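Local coordinates for protein adenosine kinase, putative (Trypanosoma brucei, PDB 3OTX) that probably phosphorylates adenosine to AMP at the expense of ATP, a magnesium-dependent step of purine salvage, at residues 19-24 with 125-130; 37-42 with 134-139. The protein carries 1 engineered substitution. All coordinates share one frame; numbering follows the deposited sequence. Where two conformers were deposited one is given.

How the contacts relate
Contacts 1 and 2 sit about 9 Å apart, centre to centre, in the smaller, five-stranded sheet, whose order is 39-41, 133-141, 122-130, 17-23 and 60-63. Contact 1 pairs 17-23 with 122-130, contact 2 pairs the edge strand 39-41, one of the two outermost, with 133-141, and both pairs are parallel. Along the chain the segments alternate: 19-24, 37-42, 125-130, 134-139. The strands 122-130 and 133-141 follow one another and run antiparallel, with Cys128 O to Thr135 N at 2.8 Å, a probable hydrogen bond that ties the two contacts together. One face of this continuous sheet covers an adenosine half and nearby phosphates of bis(adenosine)-5'-pentaphosphate, as the lid does in ribokinase-like enzymes.

Contact 1 (19-24 with 125-130); sequences DVSAHV and CAVCIT. With AP5 (bis(adenosine)-5'-pentaphosphate), chain C.
In the adenosine site of the small sheet, Asp19 and Cys125 lie side by side on two parallel strands and both meet the inhibitor. Asp19 OD1 accepts a bond from ribose hydroxyl O2J at 2.6 Å and OD2 one from O3J at 2.6 Å, so the carboxylate grips the cis-diol with both oxygens. Its chi1 of -73°, CG beside the backbone N, brings OD1 to 3.4 Å from Cys125 CB, while Val127 CG2 packs against its CB and CG. The backbones are laced by five bonds, from Val20 N to Cys125 O at 2.8 Å through to Val24 N to Ile129 O. On the ligand-side face, Ser21 OG touches Ile129 CD1 at 3.3 Å. Farther along, Ile129 CB lies over one face of the His23 imidazole, 4.1 Å from its centroid, in a CH-pi contact, and CG2 of the same isoleucine meets ring atom CE1. On the other side of the sheet Val24 CG2 reaches Cys128 CB at 3.7 Å, and helices 26-31 and 49-54 cover this side. A sheet with helices behind and an aspartate gripping the ribose diol in front is characteristic of the lid of PfkB-family nucleoside kinases.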
loop_
_atom_site.group_PDB
_atom_site.type_symbol
_atom_site.label_atom_id
_atom_site.label_comp_id
_atom_site.label_asym_id
_atom_site.label_seq_id
_atom_site.Cartn_x
_atom_site.Cartn_y
_atom_site.Cartn_z
ATOM N N ASP A 19 8.983 -1.372 -10.664
ATOM C CA ASP A 19 10.117 -1.027 -9.802
ATOM C C ASP A 19 11.439 -1.288 -10.487
ATOM O O ASP A 19 11.675 -2.374 -11.032
ATOM C CB ASP A 19 10.079 -1.845 -8.522
ATOM C CG ASP A 19 8.996 -1.390 -7.564
ATOM O OD1 ASP A 19 8.423 -0.288 -7.751
ATOM O OD2 ASP A 19 8.767 -2.132 -6.594
ATOM N N VAL A 20 12.313 -0.281 -10.459
ATOM C CA VAL A 20 13.629 -0.338 -11.082
ATOM C C VAL A 20 14.594 -0.269 -9.900
ATOM O O VAL A 20 14.780 0.790 -9.308
ATOM C CB VAL A 20 13.802 0.806 -12.121
ATOM C CG1 VAL A 20 15.169 0.740 -12.845
ATOM C CG2 VAL A 20 12.698 0.738 -13.173
ATOM N N SER A 21 15.163 -1.423 -9.550
ATOM C CA SER A 21 15.849 -1.628 -8.289
ATOM C C SER A 21 17.330 -1.832 -8.544
ATOM O O SER A 21 17.716 -2.570 -9.463
ATOM C CB SER A 21 15.286 -2.891 -7.619
ATOM O OG SER A 21 15.729 -3.036 -6.288
ATOM N N ALA A 22 18.157 -1.151 -7.761
ATOM C CA ALA A 22 19.605 -1.362 -7.796
ATOM C C ALA A 22 20.244 -0.962 -6.475
ATOM O O ALA A 22 19.698 -0.146 -5.715
ATOM C CB ALA A 22 20.248 -0.592 -8.955
ATOM N N HIS A 23 21.392 -1.564 -6.192
ATOM C CA HIS A 23 22.233 -1.113 -5.103
ATOM C C HIS A 23 23.009 0.112 -5.553
ATOM O O HIS A 23 23.662 0.098 -6.599
ATOM C CB HIS A 23 23.184 -2.229 -4.657
ATOM C CG HIS A 23 22.480 -3.345 -3.963
ATOM N ND1 HIS A 23 22.326 -3.386 -2.596
ATOM C CD2 HIS A 23 21.809 -4.416 -4.451
ATOM C CE1 HIS A 23 21.628 -4.457 -2.266
ATOM N NE2 HIS A 23 21.299 -5.098 -3.373
ATOM N N VAL A 24 22.914 1.168 -4.748
ATOM C CA VAL A 24 23.573 2.423 -5.041
ATOM C C VAL A 24 24.489 2.806 -3.884
ATOM O O VAL A 24 24.391 2.260 -2.775
ATOM C CB VAL A 24 22.566 3.575 -5.312
ATOM C CG1 VAL A 24 21.648 3.215 -6.472
ATOM C CG2 VAL A 24 21.744 3.890 -4.061
ATOM N N CYS A 125 9.160 3.212 -10.395
ATOM C CA CYS A 125 9.652 3.670 -9.101
ATOM C C CYS A 125 11.101 3.260 -9.037
ATOM O O CYS A 125 11.419 2.073 -9.179
ATOM C CB CYS A 125 8.857 3.039 -7.951
ATOM S SG CYS A 125 9.379 3.762 -6.332
ATOM N N ALA A 126 11.985 4.231 -8.837
ATOM C CA ALA A 126 13.407 3.910 -8.607
ATOM C C ALA A 126 13.526 3.394 -7.170
ATOM O O ALA A 126 13.100 4.046 -6.229
ATOM C CB ALA A 126 14.293 5.121 -8.838
ATOM N N VAL A 127 14.077 2.193 -7.000
ATOM C CA VAL A 127 14.229 1.601 -5.673
ATOM C C VAL A 127 15.731 1.550 -5.422
ATOM O O VAL A 127 16.447 0.725 -6.006
ATOM C CB VAL A 127 13.592 0.211 -5.611
ATOM C CG1 VAL A 127 13.787 -0.408 -4.230
ATOM C CG2 VAL A 127 12.080 0.302 -5.906
ATOM N N CYS A 128 16.223 2.505 -4.635
ATOM C CA CYS A 128 17.664 2.684 -4.438
ATOM C C CYS A 128 18.051 2.027 -3.110
ATOM O O CYS A 128 17.603 2.459 -2.048
ATOM C CB CYS A 128 18.037 4.171 -4.457
ATOM S SG CYS A 128 17.323 5.087 -5.827
ATOM N N ILE A 129 18.843 0.952 -3.190
ATOM C CA ILE A 129 19.117 0.102 -2.031
ATOM C C ILE A 129 20.513 0.464 -1.523
ATOM O O ILE A 129 21.491 0.428 -2.254
ATOM C CB ILE A 129 19.046 -1.422 -2.391
ATOM C CG1 ILE A 129 17.680 -1.781 -2.983
ATOM C CG2 ILE A 129 19.332 -2.289 -1.162
ATOM C CD1 ILE A 129 17.604 -3.200 -3.565
ATOM N N THR A 130 20.561 0.859 -0.260
ATOM C CA THR A 130 21.826 1.153 0.407
ATOM C C THR A 130 21.789 0.316 1.666
ATOM O O THR A 130 21.158 0.686 2.667
ATOM C CB THR A 130 21.954 2.648 0.756
ATOM O OG1 THR A 130 20.820 3.054 1.530
ATOM C CG2 THR A 130 22.032 3.489 -0.508
HETATM P PA AP5 C . 7.443 -2.583 9.188
HETATM O O1A AP5 C . 8.952 -2.361 9.158
HETATM O O2A AP5 C . 6.740 -1.899 10.343
HETATM O O3A AP5 C . 6.698 -2.091 7.848
HETATM P PB AP5 C . 7.044 -0.780 6.973
HETATM O O1B AP5 C . 7.845 0.229 7.736
HETATM O O2B AP5 C . 5.760 -0.327 6.369
HETATM O O3B AP5 C . 7.964 -1.470 5.872
HETATM P PG AP5 C . 9.043 -0.909 4.843
HETATM O O1G AP5 C . 9.969 -2.043 4.530
HETATM O O2G AP5 C . 9.869 0.250 5.357
HETATM O O3G AP5 C . 8.124 -0.626 3.625
HETATM P PD AP5 C . 8.473 -0.029 2.164
HETATM O O1D AP5 C . 9.941 0.305 1.968
HETATM O O2D AP5 C . 7.452 1.049 1.931
HETATM O O3D AP5 C . 8.195 -1.321 1.245
HETATM P PE AP5 C . 6.768 -1.762 0.633
HETATM O O1E AP5 C . 5.689 -1.526 1.652
HETATM O O2E AP5 C . 6.895 -3.164 0.043
HETATM O O5F AP5 C . 7.192 -4.166 9.137
HETATM C C5F AP5 C . 5.874 -4.692 8.977
HETATM C C4F AP5 C . 5.843 -6.101 9.518
HETATM O O4F AP5 C . 6.868 -6.887 8.895
HETATM C C3F AP5 C . 6.170 -6.222 11.003
HETATM O O3F AP5 C . 5.000 -6.052 11.764
HETATM C C2F AP5 C . 6.799 -7.581 11.110
HETATM O O2F AP5 C . 5.799 -8.567 11.155
HETATM C C1F AP5 C . 7.525 -7.721 9.768
HETATM N N9A AP5 C . 8.949 -7.281 9.813
HETATM C C8A AP5 C . 9.489 -6.129 9.233
HETATM N N7A AP5 C . 10.825 -6.124 9.492
HETATM C C5A AP5 C . 11.137 -7.237 10.197
HETATM C C6A AP5 C . 12.318 -7.757 10.681
HETATM N N6A AP5 C . 13.499 -7.196 10.410
HETATM N N1A AP5 C . 12.288 -8.951 11.359
HETATM C C2A AP5 C . 11.112 -9.659 11.548
HETATM N N3A AP5 C . 9.939 -9.134 11.048
HETATM C C4A AP5 C . 9.953 -7.969 10.372
HETATM O O5J AP5 C . 6.528 -0.695 -0.567
HETATM C C5J AP5 C . 7.435 -0.645 -1.655
HETATM C C4J AP5 C . 6.584 -0.251 -2.851
HETATM O O4J AP5 C . 6.188 1.127 -2.760
HETATM C C3J AP5 C . 7.333 -0.309 -4.186
HETATM O O3J AP5 C . 6.889 -1.474 -4.882
HETATM C C2J AP5 C . 6.968 1.004 -4.898
HETATM O O2J AP5 C . 6.567 0.826 -6.252
HETATM C C1J AP5 C . 5.816 1.505 -4.061
HETATM N N9B AP5 C . 5.611 2.958 -4.151
HETATM C C8B AP5 C . 6.545 3.909 -3.839
HETATM N N7B AP5 C . 5.980 5.117 -4.099
HETATM C C5B AP5 C . 4.706 4.924 -4.565
HETATM C C6B AP5 C . 3.693 5.804 -4.965
HETATM N N6B AP5 C . 3.848 7.136 -5.044
HETATM N N1B AP5 C . 2.537 5.225 -5.411
HETATM C C2B AP5 C . 2.284 3.873 -5.385
HETATM N N3B AP5 C . 3.297 3.005 -5.032
HETATM C C4B AP5 C . 4.472 3.548 -4.595
#

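Contact 2 (37-42 with 134-139); sequences GTAILL and RTLVAD. With AP5 (bis(adenosine)-5'-pentaphosphate), chain C.
Segments 37-42 and 134-139 run parallel, their strand axes 4.7 Å apart at closest and inclined by 20°, with Ala39 beside Leu136, Ile40 beside Val137 and Leu41 beside Ala138. Main-chain bonds alternate across them: Leu136 N gives to Thr38 O, Ile40 N to Leu136 O, Ala138 N to Ile40 O, and Leu42 N to Ala138 O. Before the strand, Gly37 N donates to Thr135 OG1 at 2.8 Å, the hydroxyl being placed by a chi1 of -55°. A water donates to both Thr38 O and Leu136 O, giving each carbonyl a second partner.

Away from the ligand, Ile40 and Val137 lie side by side, CG1 to CG2 3.9 Å, and Val137 CG1 packs against Leu42 CD1 at 3.8 Å. Leu42 CD2 runs alongside the Asp139 carboxylate, 3.6 Å from CG. Toward the ligand, Ala138 CB comes to 3.6 Å from adenine N7B and Leu41 CD2 to 3.7 Å from amino nitrogen N6B, while Leu136 CD1 borders the ribose. In the conformer described, one of two modelled for Arg134, the chain bends at chi2 and chi3 and turns its guanidinium to the phosphates: NH2 gives a nearly straight bond to O1D at 3.1 Å, with O1D at the edge of the group and in its plane. In this conformer Leu136 CD2 also lies over one guanidinium face, and Met296 O takes a bond from NH1. Apolar side chains against adenine and ribose, with an arginine at the phosphates, form the lid's wall of the ligand pocket, as in other ribokinase-like kinases.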
loop_
_atom_site.group_PDB
_atom_site.type_symbol
_atom_site.label_atom_id
_atom_site.label_comp_id
_atom_site.label_asym_id
_atom_site.label_seq_id
_atom_site.Cartn_x
_atom_site.Cartn_y
_atom_site.Cartn_z
ATOM N N GLY A 37 16.167 5.916 3.043
ATOM C CA GLY A 37 15.026 5.178 3.609
ATOM C C GLY A 37 13.653 5.809 3.466
ATOM O O GLY A 37 12.675 5.309 4.032
ATOM N N THR A 38 13.570 6.883 2.685
ATOM C CA THR A 38 12.326 7.603 2.444
ATOM C C THR A 38 11.783 7.340 1.041
ATOM O O THR A 38 12.540 6.883 0.161
ATOM C CB THR A 38 12.485 9.119 2.625
ATOM O OG1 THR A 38 13.340 9.657 1.601
ATOM C CG2 THR A 38 13.051 9.426 3.999
ATOM N N ALA A 39 10.494 7.625 0.850
ATOM C CA ALA A 39 9.853 7.629 -0.472
ATOM C C ALA A 39 9.497 9.066 -0.817
ATOM O O ALA A 39 9.098 9.822 0.055
ATOM C CB ALA A 39 8.593 6.784 -0.469
ATOM N N ILE A 40 9.665 9.435 -2.083
ATOM C CA ILE A 40 9.237 10.746 -2.598
ATOM C C ILE A 40 8.618 10.545 -3.977
ATOM O O ILE A 40 8.699 9.449 -4.552
ATOM C CB ILE A 40 10.410 11.717 -2.733
ATOM C CG1 ILE A 40 11.480 11.195 -3.730
ATOM C CG2 ILE A 40 11.029 12.059 -1.358
ATOM C CD1 ILE A 40 12.466 12.342 -4.205
ATOM N N LEU A 41 7.941 11.583 -4.476
ATOM C CA LEU A 41 7.615 11.676 -5.887
ATOM C C LEU A 41 8.781 12.291 -6.641
ATOM O O LEU A 41 9.439 13.228 -6.163
ATOM C CB LEU A 41 6.365 12.549 -6.089
ATOM C CG LEU A 41 5.152 12.018 -5.299
ATOM C CD1 LEU A 41 3.987 12.963 -5.512
ATOM C CD2 LEU A 41 4.773 10.616 -5.709
ATOM N N LEU A 42 9.038 11.764 -7.841
ATOM C CA LEU A 42 10.076 12.328 -8.686
ATOM C C LEU A 42 9.850 13.823 -8.873
ATOM O O LEU A 42 8.729 14.254 -9.170
ATOM C CB LEU A 42 10.056 11.647 -10.046
ATOM C CG LEU A 42 11.047 12.208 -11.058
ATOM C CD1 LEU A 42 12.416 11.693 -10.704
ATOM C CD2 LEU A 42 10.635 11.714 -12.446
ATOM N N ARG A 134 16.073 1.136 1.786
ATOM C CA ARG A 134 15.615 1.380 0.424
ATOM C C ARG A 134 15.051 2.803 0.357
ATOM O O ARG A 134 14.246 3.191 1.209
ATOM C CB ARG A 134 14.541 0.352 0.043
ATOM C CG ARG A 134 15.040 -1.106 -0.023
ATOM C CD ARG A 134 14.011 -2.107 0.527
ATOM N NE ARG A 134 12.638 -1.615 0.445
ATOM C CZ ARG A 134 11.821 -1.824 -0.583
ATOM N NH1 ARG A 134 12.223 -2.532 -1.636
ATOM N NH2 ARG A 134 10.601 -1.331 -0.550
ATOM N N THR A 135 15.470 3.567 -0.646
ATOM C CA THR A 135 15.013 4.942 -0.852
ATOM C C THR A 135 14.270 4.962 -2.197
ATOM O O THR A 135 14.834 4.530 -3.218
ATOM C CB THR A 135 16.201 5.882 -0.883
ATOM O OG1 THR A 135 16.966 5.719 0.323
ATOM C CG2 THR A 135 15.758 7.339 -1.022
ATOM N N LEU A 136 13.010 5.395 -2.168
ATOM C CA LEU A 136 12.101 5.191 -3.308
ATOM C C LEU A 136 11.774 6.517 -3.962
ATOM O O LEU A 136 11.447 7.485 -3.280
ATOM C CB LEU A 136 10.804 4.483 -2.888
ATOM C CG LEU A 136 10.942 3.330 -1.895
ATOM C CD1 LEU A 136 9.552 2.817 -1.452
ATOM C CD2 LEU A 136 11.783 2.228 -2.549
ATOM N N VAL A 137 11.889 6.563 -5.287
ATOM C CA VAL A 137 11.543 7.766 -6.062
ATOM C C VAL A 137 10.507 7.384 -7.117
ATOM O O VAL A 137 10.828 6.719 -8.082
ATOM C CB VAL A 137 12.783 8.337 -6.714
ATOM C CG1 VAL A 137 12.445 9.619 -7.517
ATOM C CG2 VAL A 137 13.840 8.680 -5.641
ATOM N N ALA A 138 9.258 7.797 -6.921
ATOM C CA ALA A 138 8.145 7.318 -7.772
ATOM C C ALA A 138 7.837 8.327 -8.871
ATOM O O ALA A 138 7.550 9.505 -8.575
ATOM C CB ALA A 138 6.889 7.087 -6.911
ATOM N N ASP A 139 7.899 7.875 -10.129
ATOM C CA ASP A 139 7.505 8.656 -11.298
ATOM C C ASP A 139 6.204 8.077 -11.790
ATOM O O ASP A 139 6.185 7.050 -12.489
ATOM C CB ASP A 139 8.617 8.560 -12.337
ATOM C CG ASP A 139 8.280 9.263 -13.630
ATOM O OD1 ASP A 139 7.242 9.948 -13.695
ATOM O OD2 ASP A 139 9.071 9.134 -14.580
HETATM P PA AP5 C . 7.443 -2.583 9.188
HETATM O O1A AP5 C . 8.952 -2.361 9.158
HETATM O O2A AP5 C . 6.740 -1.899 10.343
HETATM O O3A AP5 C . 6.698 -2.091 7.848
HETATM P PB AP5 C . 7.044 -0.780 6.973
HETATM O O1B AP5 C . 7.845 0.229 7.736
HETATM O O2B AP5 C . 5.760 -0.327 6.369
HETATM O O3B AP5 C . 7.964 -1.470 5.872
HETATM P PG AP5 C . 9.043 -0.909 4.843
HETATM O O1G AP5 C . 9.969 -2.043 4.530
HETATM O O2G AP5 C . 9.869 0.250 5.357
HETATM O O3G AP5 C . 8.124 -0.626 3.625
HETATM P PD AP5 C . 8.473 -0.029 2.164
HETATM O O1D AP5 C . 9.941 0.305 1.968
HETATM O O2D AP5 C . 7.452 1.049 1.931
HETATM O O3D AP5 C . 8.195 -1.321 1.245
HETATM P PE AP5 C . 6.768 -1.762 0.633
HETATM O O1E AP5 C . 5.689 -1.526 1.652
HETATM O O2E AP5 C . 6.895 -3.164 0.043
HETATM O O5F AP5 C . 7.192 -4.166 9.137
HETATM C C5F AP5 C . 5.874 -4.692 8.977
HETATM C C4F AP5 C . 5.843 -6.101 9.518
HETATM O O4F AP5 C . 6.868 -6.887 8.895
HETATM C C3F AP5 C . 6.170 -6.222 11.003
HETATM O O3F AP5 C . 5.000 -6.052 11.764
HETATM C C2F AP5 C . 6.799 -7.581 11.110
HETATM O O2F AP5 C . 5.799 -8.567 11.155
HETATM C C1F AP5 C . 7.525 -7.721 9.768
HETATM N N9A AP5 C . 8.949 -7.281 9.813
HETATM C C8A AP5 C . 9.489 -6.129 9.233
HETATM N N7A AP5 C . 10.825 -6.124 9.492
HETATM C C5A AP5 C . 11.137 -7.237 10.197
HETATM C C6A AP5 C . 12.318 -7.757 10.681
HETATM N N6A AP5 C . 13.499 -7.196 10.410
HETATM N N1A AP5 C . 12.288 -8.951 11.359
HETATM C C2A AP5 C . 11.112 -9.659 11.548
HETATM N N3A AP5 C . 9.939 -9.134 11.048
HETATM C C4A AP5 C . 9.953 -7.969 10.372
HETATM O O5J AP5 C . 6.528 -0.695 -0.567
HETATM C C5J AP5 C . 7.435 -0.645 -1.655
HETATM C C4J AP5 C . 6.584 -0.251 -2.851
HETATM O O4J AP5 C . 6.188 1.127 -2.760
HETATM C C3J AP5 C . 7.333 -0.309 -4.186
HETATM O O3J AP5 C . 6.889 -1.474 -4.882
HETATM C C2J AP5 C . 6.968 1.004 -4.898
HETATM O O2J AP5 C . 6.567 0.826 -6.252
HETATM C C1J AP5 C . 5.816 1.505 -4.061
HETATM N N9B AP5 C . 5.611 2.958 -4.151
HETATM C C8B AP5 C . 6.545 3.909 -3.839
HETATM N N7B AP5 C . 5.980 5.117 -4.099
HETATM C C5B AP5 C . 4.706 4.924 -4.565
HETATM C C6B AP5 C . 3.693 5.804 -4.965
HETATM N N6B AP5 C . 3.848 7.136 -5.044
HETATM N N1B AP5 C . 2.537 5.225 -5.411
HETATM C C2B AP5 C . 2.284 3.873 -5.385
HETATM N N3B AP5 C . 3.297 3.005 -5.032
HETATM C C4B AP5 C . 4.472 3.548 -4.595
HETATM O O HOH W 1 13.243 9.213 -1.563
#